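Local coordinates for protein halogenase PltM (Pseudomonas fluorescens, PDB 6BZN) that halogenates phenolic substrates, accepting several halides, and is a flavin-dependent enzyme that binds FAD, at residues T67-L77 against S351-L362; E384-T395 against E452-L460. All blocks are in the same frame, centred on the assembly; numbering follows the deposited sequence.

Contact 1: residues T67-L77 against S351-L362; sequences TPESGFLLRLL and SRGLITTFESIL
Leu73 of helix 68-77 drops knob-into-hole among Ile355, Phe358, Glu359 and Leu362, and Phe358 in turn sits among Ser70, Leu73, Leu74 and Leu77. The two helices run nearly parallel, 22° apart, 8.6 Å between axes. Both faces of the Phe358 ring are filled: Leu74 CD2 stands 3.8 Å from the ring centroid in a CH-pi contact, and Leu354 O lies over the opposite face. Leu77 CD2 wedges between Ile361 CG2 and Leu362 CD1.

At the N-terminal end Arg352, bent at chi2 and chi3 (-53° and -61°), folds back over Ile355 CD1 so that NH1 reaches Glu69 OE2 at 3.0 Å, a salt bridge from above the carboxylate plane. A water bridges Glu69 OE2 and Arg352 NH2, and Ser424 OG, from helix 410-441, hydrogen-bonds the same OE2. With an alanine at Glu69, Arg352 NH1 would probably lose its carboxylate partner, and Ser424 OG and the bridging water would lose the acceptor they share.

Ser351 and Leu354 are FAD-binding residues, although no FAD is bound here, so this helix end borders the FAD site. Thr67 and Ser70 form a capping box, and a water joins Thr67 OG1 to Ser351 O, 2.8 Å from each.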
loop_
_atom_site.group_PDB
_atom_site.type_symbol
_atom_site.label_atom_id
_atom_site.label_comp_id
_atom_site.label_asym_id
_atom_site.label_seq_id
_atom_site.Cartn_x
_atom_site.Cartn_y
_atom_site.Cartn_z
ATOM N N THR A 67 4.979 -4.826 -2.970
ATOM C CA THR A 67 5.230 -4.367 -4.342
ATOM C C THR A 67 6.736 -4.235 -4.555
ATOM O O THR A 67 7.504 -4.250 -3.595
ATOM C CB THR A 67 4.614 -2.990 -4.578
ATOM O OG1 THR A 67 4.935 -2.135 -3.470
ATOM C CG2 THR A 67 3.116 -3.094 -4.731
ATOM N N PRO A 68 7.168 -4.088 -5.820
ATOM C CA PRO A 68 8.593 -3.785 -6.013
ATOM C C PRO A 68 9.037 -2.565 -5.227
ATOM O O PRO A 68 10.091 -2.598 -4.613
ATOM C CB PRO A 68 8.719 -3.573 -7.528
ATOM C CG PRO A 68 7.542 -4.244 -8.112
ATOM C CD PRO A 68 6.447 -4.260 -7.093
ATOM N N GLU A 69 8.233 -1.506 -5.239
ATOM C CA GLU A 69 8.569 -0.286 -4.522
ATOM C C GLU A 69 8.672 -0.517 -3.020
ATOM O O GLU A 69 9.624 -0.065 -2.390
ATOM C CB GLU A 69 7.548 0.820 -4.779
ATOM C CG GLU A 69 7.445 1.242 -6.245
ATOM C CD GLU A 69 6.338 0.543 -7.014
ATOM O OE1 GLU A 69 6.045 -0.647 -6.736
ATOM O OE2 GLU A 69 5.738 1.186 -7.911
ATOM N N SER A 70 7.690 -1.219 -2.449
ATOM C CA SER A 70 7.702 -1.422 -1.001
ATOM C C SER A 70 8.937 -2.235 -0.593
ATOM O O SER A 70 9.533 -1.966 0.443
ATOM C CB SER A 70 6.395 -2.044 -0.493
ATOM O OG SER A 70 6.259 -3.418 -0.839
ATOM N N GLY A 71 9.337 -3.202 -1.425
ATOM C CA GLY A 71 10.521 -4.009 -1.143
ATOM C C GLY A 71 11.799 -3.183 -1.178
ATOM O O GLY A 71 12.640 -3.309 -0.300
ATOM N N PHE A 72 11.939 -2.324 -2.186
ATOM C CA PHE A 72 13.088 -1.422 -2.262
ATOM C C PHE A 72 13.125 -0.456 -1.095
ATOM O O PHE A 72 14.194 -0.198 -0.573
ATOM C CB PHE A 72 13.130 -0.642 -3.582
ATOM C CG PHE A 72 13.570 -1.476 -4.764
ATOM C CD1 PHE A 72 14.814 -2.108 -4.764
ATOM C CD2 PHE A 72 12.759 -1.598 -5.887
ATOM C CE1 PHE A 72 15.212 -2.884 -5.850
ATOM C CE2 PHE A 72 13.155 -2.367 -6.973
ATOM C CZ PHE A 72 14.379 -3.011 -6.950
ATOM N N LEU A 73 11.954 0.040 -0.676
ATOM C CA LEU A 73 11.868 0.949 0.455
ATOM C C LEU A 73 12.268 0.277 1.756
ATOM O O LEU A 73 12.957 0.883 2.572
ATOM C CB LEU A 73 10.468 1.576 0.560
ATOM C CG LEU A 73 10.187 2.516 -0.607
ATOM C CD1 LEU A 73 8.695 2.777 -0.721
ATOM C CD2 LEU A 73 10.997 3.810 -0.498
ATOM N N LEU A 74 11.864 -0.967 1.958
ATOM C CA LEU A 74 12.303 -1.685 3.168
ATOM C C LEU A 74 13.815 -1.877 3.154
ATOM O O LEU A 74 14.478 -1.693 4.177
ATOM C CB LEU A 74 11.607 -3.033 3.328
ATOM C CG LEU A 74 10.147 -2.965 3.779
ATOM C CD1 LEU A 74 9.478 -4.316 3.555
ATOM C CD2 LEU A 74 10.017 -2.537 5.234
ATOM N N ARG A 75 14.361 -2.228 1.998
ATOM C CA ARG A 75 15.813 -2.392 1.866
ATOM C C ARG A 75 16.543 -1.059 2.082
ATOM O O ARG A 75 17.610 -1.035 2.706
ATOM C CB ARG A 75 16.183 -3.013 0.508
ATOM C CG ARG A 75 15.839 -4.499 0.392
ATOM C CD ARG A 75 15.950 -5.016 -1.051
ATOM N NE ARG A 75 17.335 -5.190 -1.494
ATOM C CZ ARG A 75 17.753 -5.292 -2.769
ATOM N NH1 ARG A 75 16.906 -5.253 -3.799
ATOM N NH2 ARG A 75 19.052 -5.430 -3.012
ATOM N N LEU A 76 15.968 0.041 1.584
ATOM C CA LEU A 76 16.535 1.370 1.819
ATOM C C LEU A 76 16.531 1.731 3.318
ATOM O O LEU A 76 17.535 2.223 3.849
ATOM C CB LEU A 76 15.803 2.436 1.015
ATOM C CG LEU A 76 16.149 2.473 -0.482
ATOM C CD1 LEU A 76 15.113 3.270 -1.261
ATOM C CD2 LEU A 76 17.548 3.055 -0.692
ATOM N N LEU A 77 15.413 1.475 3.995
ATOM C CA LEU A 77 15.333 1.687 5.435
ATOM C C LEU A 77 16.393 0.889 6.186
ATOM O O LEU A 77 17.090 1.428 7.063
ATOM C CB LEU A 77 13.940 1.317 5.962
ATOM C CG LEU A 77 12.883 2.387 5.731
ATOM C CD1 LEU A 77 11.478 1.782 5.821
ATOM C CD2 LEU A 77 13.056 3.526 6.732
ATOM N N SER A 351 -2.074 -1.494 -3.894
ATOM C CA SER A 351 -1.297 -1.582 -2.677
ATOM C C SER A 351 -0.309 -0.405 -2.506
ATOM O O SER A 351 0.846 -0.575 -2.134
ATOM C CB SER A 351 -0.629 -2.970 -2.606
ATOM O OG SER A 351 -0.358 -3.300 -1.266
ATOM N N ARG A 352 -0.796 0.806 -2.770
ATOM C CA ARG A 352 0.031 2.003 -2.660
ATOM C C ARG A 352 0.260 2.452 -1.204
ATOM O O ARG A 352 1.246 3.129 -0.925
ATOM C CB ARG A 352 -0.566 3.167 -3.472
ATOM C CG ARG A 352 -0.784 2.868 -4.954
ATOM C CD ARG A 352 0.454 2.339 -5.675
ATOM N NE ARG A 352 1.555 3.301 -5.647
ATOM C CZ ARG A 352 2.718 3.163 -6.280
ATOM N NH1 ARG A 352 2.979 2.077 -7.022
ATOM N NH2 ARG A 352 3.632 4.127 -6.165
ATOM N N GLY A 353 -0.626 2.054 -0.293
ATOM C CA GLY A 353 -0.515 2.440 1.125
ATOM C C GLY A 353 0.815 2.085 1.769
ATOM O O GLY A 353 1.464 2.936 2.379
ATOM N N LEU A 354 1.240 0.832 1.620
ATOM C CA LEU A 354 2.528 0.403 2.160
ATOM C C LEU A 354 3.697 1.184 1.577
ATOM O O LEU A 354 4.661 1.501 2.283
ATOM C CB LEU A 354 2.765 -1.093 1.906
ATOM C CG LEU A 354 1.986 -2.029 2.819
ATOM C CD1 LEU A 354 2.070 -3.442 2.253
ATOM C CD2 LEU A 354 2.494 -1.973 4.251
ATOM N N ILE A 355 3.600 1.494 0.288
ATOM C CA ILE A 355 4.649 2.229 -0.385
ATOM C C ILE A 355 4.775 3.616 0.237
ATOM O O ILE A 355 5.873 4.023 0.638
ATOM C CB ILE A 355 4.371 2.369 -1.899
ATOM C CG1 ILE A 355 4.338 0.985 -2.559
ATOM C CG2 ILE A 355 5.413 3.273 -2.521
ATOM C CD1 ILE A 355 3.914 0.979 -4.020
ATOM N N THR A 356 3.649 4.329 0.315
ATOM C CA THR A 356 3.651 5.685 0.850
ATOM C C THR A 356 4.165 5.679 2.292
ATOM O O THR A 356 4.983 6.534 2.663
ATOM C CB THR A 356 2.252 6.312 0.786
ATOM O OG1 THR A 356 1.733 6.188 -0.547
ATOM C CG2 THR A 356 2.289 7.761 1.171
ATOM N N THR A 357 3.705 4.703 3.080
ATOM C CA THR A 357 4.163 4.526 4.465
ATOM C C THR A 357 5.688 4.404 4.608
ATOM O O THR A 357 6.301 5.142 5.386
ATOM C CB THR A 357 3.476 3.318 5.118
ATOM O OG1 THR A 357 2.070 3.570 5.195
ATOM C CG2 THR A 357 4.009 3.050 6.541
ATOM N N PHE A 358 6.302 3.468 3.891
ATOM C CA PHE A 358 7.726 3.229 4.082
ATOM C C PHE A 358 8.542 4.404 3.573
ATOM O O PHE A 358 9.569 4.751 4.165
ATOM C CB PHE A 358 8.187 1.918 3.419
ATOM C CG PHE A 358 7.506 0.676 3.956
ATOM C CD1 PHE A 358 7.092 0.583 5.279
ATOM C CD2 PHE A 358 7.315 -0.423 3.136
ATOM C CE1 PHE A 358 6.473 -0.565 5.749
ATOM C CE2 PHE A 358 6.692 -1.577 3.606
ATOM C CZ PHE A 358 6.259 -1.641 4.909
ATOM N N GLU A 359 8.097 5.022 2.483
ATOM C CA GLU A 359 8.815 6.193 1.956
ATOM C C GLU A 359 8.717 7.349 2.939
ATOM O O GLU A 359 9.708 8.045 3.175
ATOM C CB GLU A 359 8.321 6.620 0.576
ATOM C CG GLU A 359 9.194 7.749 0.028
ATOM C CD GLU A 359 8.889 8.153 -1.394
ATOM O OE1 GLU A 359 8.312 7.337 -2.142
ATOM O OE2 GLU A 359 9.248 9.307 -1.753
ATOM N N SER A 360 7.550 7.526 3.549
ATOM C CA SER A 360 7.371 8.629 4.504
ATOM C C SER A 360 8.277 8.458 5.723
ATOM O O SER A 360 8.864 9.430 6.224
ATOM C CB SER A 360 5.893 8.769 4.921
ATOM O OG SER A 360 5.718 9.959 5.666
ATOM N N ILE A 361 8.424 7.222 6.196
ATOM C CA ILE A 361 9.326 6.951 7.331
ATOM C C ILE A 361 10.763 7.311 6.947
ATOM O O ILE A 361 11.495 7.951 7.708
ATOM C CB ILE A 361 9.233 5.493 7.816
ATOM C CG1 ILE A 361 7.828 5.212 8.352
ATOM C CG2 ILE A 361 10.280 5.187 8.890
ATOM C CD1 ILE A 361 7.520 3.730 8.495
ATOM N N LEU A 362 11.138 6.900 5.742
ATOM C CA LEU A 362 12.464 7.128 5.214
ATOM C C LEU A 362 12.795 8.616 5.077
ATOM O O LEU A 362 13.926 9.036 5.349
ATOM C CB LEU A 362 12.556 6.411 3.875
ATOM C CG LEU A 362 13.869 6.160 3.169
ATOM C CD1 LEU A 362 14.925 5.543 4.069
ATOM C CD2 LEU A 362 13.543 5.259 1.981
HETATM O O HOH W 1 2.931 -2.374 -1.561
HETATM O O HOH W 2 5.912 4.040 -7.806
#

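Contact 2: residues E384-T395 against E452-L460. With GOL (glycerol), chain I.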
loop_
_atom_site.group_PDB
_atom_site.type_symbol
_atom_site.label_atom_id
_atom_site.label_comp_id
_atom_site.label_asym_id
_atom_site.label_seq_id
_atom_site.Cartn_x
_atom_site.Cartn_y
_atom_site.Cartn_z
ATOM N N GLU A 384 8.789 18.895 3.636
ATOM C CA GLU A 384 8.926 17.946 2.537
ATOM C C GLU A 384 8.305 16.581 2.857
ATOM O O GLU A 384 7.959 15.831 1.940
ATOM C CB GLU A 384 10.387 17.809 2.111
ATOM C CG GLU A 384 10.984 19.105 1.555
ATOM C CD GLU A 384 10.319 19.614 0.277
ATOM O OE1 GLU A 384 9.854 18.789 -0.539
ATOM O OE2 GLU A 384 10.280 20.856 0.076
ATOM N N VAL A 385 8.166 16.260 4.140
ATOM C CA VAL A 385 7.426 15.066 4.546
ATOM C C VAL A 385 5.943 15.246 4.167
ATOM O O VAL A 385 5.316 14.347 3.578
ATOM C CB VAL A 385 7.611 14.757 6.049
ATOM C CG1 VAL A 385 6.768 13.574 6.483
ATOM C CG2 VAL A 385 9.077 14.460 6.338
ATOM N N GLU A 386 5.389 16.410 4.481
ATOM C CA GLU A 386 4.015 16.720 4.097
ATOM C C GLU A 386 3.809 16.751 2.585
ATOM O O GLU A 386 2.823 16.231 2.079
ATOM C CB GLU A 386 3.609 18.072 4.678
ATOM C CG GLU A 386 2.172 18.453 4.398
ATOM C CD GLU A 386 1.767 19.682 5.167
ATOM O OE1 GLU A 386 1.789 20.782 4.585
ATOM O OE2 GLU A 386 1.473 19.559 6.374
ATOM N N ARG A 387 4.724 17.408 1.880
ATOM C CA ARG A 387 4.640 17.498 0.433
ATOM C C ARG A 387 4.611 16.109 -0.205
ATOM O O ARG A 387 3.747 15.834 -1.025
ATOM C CB ARG A 387 5.785 18.340 -0.126
ATOM C CG ARG A 387 5.832 18.391 -1.645
ATOM C CD ARG A 387 6.846 19.422 -2.110
ATOM N NE ARG A 387 7.108 19.333 -3.550
ATOM C CZ ARG A 387 8.305 19.186 -4.128
ATOM N NH1 ARG A 387 9.430 19.105 -3.422
ATOM N NH2 ARG A 387 8.382 19.131 -5.461
ATOM N N HIS A 388 5.542 15.238 0.177
ATOM C CA HIS A 388 5.495 13.851 -0.283
ATOM C C HIS A 388 4.143 13.176 0.039
ATOM O O HIS A 388 3.496 12.634 -0.853
ATOM C CB HIS A 388 6.634 13.013 0.296
ATOM C CG HIS A 388 6.394 11.550 0.141
ATOM N ND1 HIS A 388 6.019 10.742 1.193
ATOM C CD2 HIS A 388 6.337 10.779 -0.967
ATOM C CE1 HIS A 388 5.807 9.519 0.747
ATOM N NE2 HIS A 388 5.983 9.519 -0.563
ATOM N N CYS A 389 3.701 13.235 1.295
ATOM C CA CYS A 389 2.528 12.454 1.705
ATOM C C CYS A 389 1.249 12.932 1.029
ATOM O O CYS A 389 0.473 12.119 0.488
ATOM C CB CYS A 389 2.351 12.448 3.219
ATOM S SG CYS A 389 1.034 11.305 3.707
ATOM N N LEU A 390 1.045 14.246 1.014
ATOM C CA LEU A 390 -0.176 14.791 0.415
ATOM C C LEU A 390 -0.186 14.567 -1.108
ATOM O O LEU A 390 -1.219 14.224 -1.659
ATOM C CB LEU A 390 -0.384 16.269 0.748
ATOM C CG LEU A 390 -0.481 16.675 2.233
ATOM C CD1 LEU A 390 -1.213 18.013 2.381
ATOM C CD2 LEU A 390 -1.084 15.634 3.169
ATOM N N ASN A 391 0.962 14.734 -1.762
ATOM C CA ASN A 391 1.067 14.435 -3.201
ATOM C C ASN A 391 0.823 12.962 -3.483
ATOM O O ASN A 391 0.181 12.623 -4.479
ATOM C CB ASN A 391 2.439 14.828 -3.775
ATOM C CG ASN A 391 2.642 16.322 -3.894
ATOM O OD1 ASN A 391 1.767 17.109 -3.588
ATOM N ND2 ASN A 391 3.833 16.718 -4.349
ATOM N N ALA A 392 1.355 12.087 -2.632
ATOM C CA ALA A 392 1.153 10.632 -2.774
ATOM C C ALA A 392 -0.324 10.206 -2.694
ATOM O O ALA A 392 -0.802 9.417 -3.525
ATOM C CB ALA A 392 1.969 9.894 -1.741
ATOM N N VAL A 393 -1.046 10.773 -1.737
ATOM C CA VAL A 393 -2.467 10.499 -1.569
ATOM C C VAL A 393 -3.262 11.033 -2.776
ATOM O O VAL A 393 -4.156 10.352 -3.297
ATOM C CB VAL A 393 -2.988 11.069 -0.225
ATOM C CG1 VAL A 393 -4.502 10.954 -0.124
ATOM C CG2 VAL A 393 -2.331 10.322 0.943
ATOM N N ALA A 394 -2.912 12.235 -3.232
ATOM C CA ALA A 394 -3.551 12.815 -4.419
ATOM C C ALA A 394 -3.309 11.943 -5.665
ATOM O O ALA A 394 -4.243 11.625 -6.391
ATOM C CB ALA A 394 -3.054 14.224 -4.661
ATOM N N THR A 395 -2.066 11.529 -5.875
ATOM C CA THR A 395 -1.740 10.645 -7.000
ATOM C C THR A 395 -2.476 9.323 -6.882
ATOM O O THR A 395 -3.027 8.831 -7.853
ATOM C CB THR A 395 -0.228 10.400 -7.099
ATOM O OG1 THR A 395 0.411 11.637 -7.410
ATOM C CG2 THR A 395 0.112 9.379 -8.209
ATOM N N GLU A 452 14.937 13.582 -1.692
ATOM C CA GLU A 452 14.201 14.829 -1.549
ATOM C C GLU A 452 14.204 15.662 -2.835
ATOM O O GLU A 452 13.267 16.394 -3.092
ATOM C CB GLU A 452 14.745 15.645 -0.395
ATOM C CG GLU A 452 13.883 16.844 -0.064
ATOM C CD GLU A 452 14.096 17.335 1.343
ATOM O OE1 GLU A 452 13.618 16.667 2.289
ATOM O OE2 GLU A 452 14.713 18.405 1.501
ATOM N N ALA A 453 15.243 15.523 -3.646
ATOM C CA ALA A 453 15.365 16.318 -4.874
ATOM C C ALA A 453 14.552 15.791 -6.063
ATOM O O ALA A 453 14.565 16.405 -7.135
ATOM C CB ALA A 453 16.832 16.446 -5.256
ATOM N N VAL A 454 13.815 14.688 -5.909
ATOM C CA VAL A 454 13.043 14.173 -7.038
ATOM C C VAL A 454 12.029 15.227 -7.490
ATOM O O VAL A 454 11.488 15.977 -6.669
ATOM C CB VAL A 454 12.315 12.843 -6.726
ATOM C CG1 VAL A 454 13.314 11.758 -6.332
ATOM C CG2 VAL A 454 11.227 13.048 -5.673
ATOM N N ARG A 455 11.781 15.291 -8.792
ATOM C CA ARG A 455 10.914 16.345 -9.326
ATOM C C ARG A 455 9.430 16.141 -9.029
ATOM O O ARG A 455 8.696 17.120 -9.021
ATOM C CB ARG A 455 11.121 16.537 -10.836
ATOM C CG ARG A 455 12.363 17.361 -11.142
ATOM C CD ARG A 455 12.796 17.240 -12.592
ATOM N NE ARG A 455 13.295 15.903 -12.912
ATOM C CZ ARG A 455 13.821 15.537 -14.085
ATOM N NH1 ARG A 455 13.945 16.406 -15.082
ATOM N NH2 ARG A 455 14.258 14.295 -14.256
ATOM N N PHE A 456 9.003 14.892 -8.803
ATOM C CA PHE A 456 7.583 14.565 -8.591
ATOM C C PHE A 456 7.406 13.648 -7.371
ATOM O O PHE A 456 6.968 12.498 -7.495
ATOM C CB PHE A 456 7.009 13.922 -9.850
ATOM C CG PHE A 456 7.278 14.712 -11.096
ATOM C CD1 PHE A 456 6.470 15.791 -11.434
ATOM C CD2 PHE A 456 8.349 14.389 -11.918
ATOM C CE1 PHE A 456 6.728 16.538 -12.583
ATOM C CE2 PHE A 456 8.613 15.127 -13.066
ATOM C CZ PHE A 456 7.806 16.205 -13.394
ATOM N N PRO A 457 7.730 14.170 -6.171
ATOM C CA PRO A 457 7.520 13.351 -4.979
ATOM C C PRO A 457 6.046 12.954 -4.851
ATOM O O PRO A 457 5.145 13.767 -5.105
ATOM C CB PRO A 457 7.987 14.254 -3.833
ATOM C CG PRO A 457 7.867 15.650 -4.362
ATOM C CD PRO A 457 8.086 15.565 -5.844
ATOM N N GLY A 458 5.813 11.686 -4.537
ATOM C CA GLY A 458 4.449 11.163 -4.411
ATOM C C GLY A 458 3.864 10.618 -5.705
ATOM O O GLY A 458 2.819 10.001 -5.686
ATOM N N CYS A 459 4.526 10.851 -6.830
ATOM C CA CYS A 459 4.040 10.381 -8.120
ATOM C C CYS A 459 4.709 9.058 -8.467
ATOM O O CYS A 459 5.805 8.766 -7.974
ATOM C CB CYS A 459 4.284 11.448 -9.188
ATOM S SG CYS A 459 3.486 13.026 -8.760
ATOM N N LEU A 460 4.068 8.275 -9.330
ATOM C CA LEU A 460 4.490 6.897 -9.573
ATOM C C LEU A 460 5.932 6.758 -10.073
ATOM O O LEU A 460 6.640 5.834 -9.662
ATOM C CB LEU A 460 3.545 6.199 -10.550
ATOM C CG LEU A 460 2.076 6.038 -10.134
ATOM C CD1 LEU A 460 1.343 5.297 -11.236
ATOM C CD2 LEU A 460 1.935 5.291 -8.822
HETATM C C1 GOL I . 4.858 7.484 -2.961
HETATM O O1 GOL I . 5.727 7.001 -1.926
HETATM C C2 GOL I . 4.780 6.571 -4.198
HETATM O O2 GOL I . 3.564 6.879 -4.870
HETATM C C3 GOL I . 5.895 6.686 -5.246
HETATM O O3 GOL I . 6.446 8.004 -5.346
HETATM O O HOH W 3 11.951 18.207 -4.937
HETATM O O HOH W 4 0.761 7.303 -4.928
#
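Pro457 and Gly458, the middle of a type II beta turn from Phe456 to Cys459, press against helix 384-395 where Ala392 passes. This is the tight part. The CA atoms of Ala392 and Gly458 are 3.7 Å apart, and Ala392 CA points its hydrogen at Gly458 O, 3.4 Å away, with an angle of 165° at the hydrogen. A CB on Gly458 would run into Ala392 N and Asn391 CB, and the positive phi of 89° suits a glycine as well. Alongside, Asn391 ND2 gives a weak hydrogen bond to Pro457 O, and Thr395 sets its CB against Gly458 O and its OG1 by Cys459 SG.

Toward the start of the helix the contact opens to solvent. Arg387, exposed and stretched out from CG to NE, lays one guanidinium face on Pro457 CG, 3.6 Å above the plane, while NH1, in the guanidinium plane, meets Glu384 OE1 on its syn side at 2.9 Å, a salt bridge. A water links that same NH1 to Glu452 O and Val454 O. The Glu452 carboxylate packs against Glu384 CB and CG; its OE1 is salt-bridged to Lys367 NZ, which, with Arg387 on Glu384, probably eases the repulsion between the two carboxylates.

A glycerol, probably from the crystallisation liquor, bridges helix and turn: His388 NE2 meets its O1 at 2.9 Å in the plane of the imidazole, and its O3 donates to Cys459 O at 2.8 Å.

How the contacts relate
The centres of the two contacts lie about 13 Å apart, and they come in series along the chain: contact 1 closes before contact 2 opens. Helices 352-374 and 383-406, consecutive in sequence, join them. Helix 352-374 has helix 68-81 on one flank and helix 383-406 on another, where Thr356 CG2 meets Ala392 CB at 3.6 Å and Glu359 packs on His388. Arg352 also touches Leu460 of the loop after helix 444-452. The glycerol of contact 2 hydrogen-bonds Arg352 and Glu359 too, so one glycerol touches residues of both contacts. Contact 1 is buried beside the FAD site, whereas contact 2 lies farther out and packs the loop after helix 444-452 on helix 383-406.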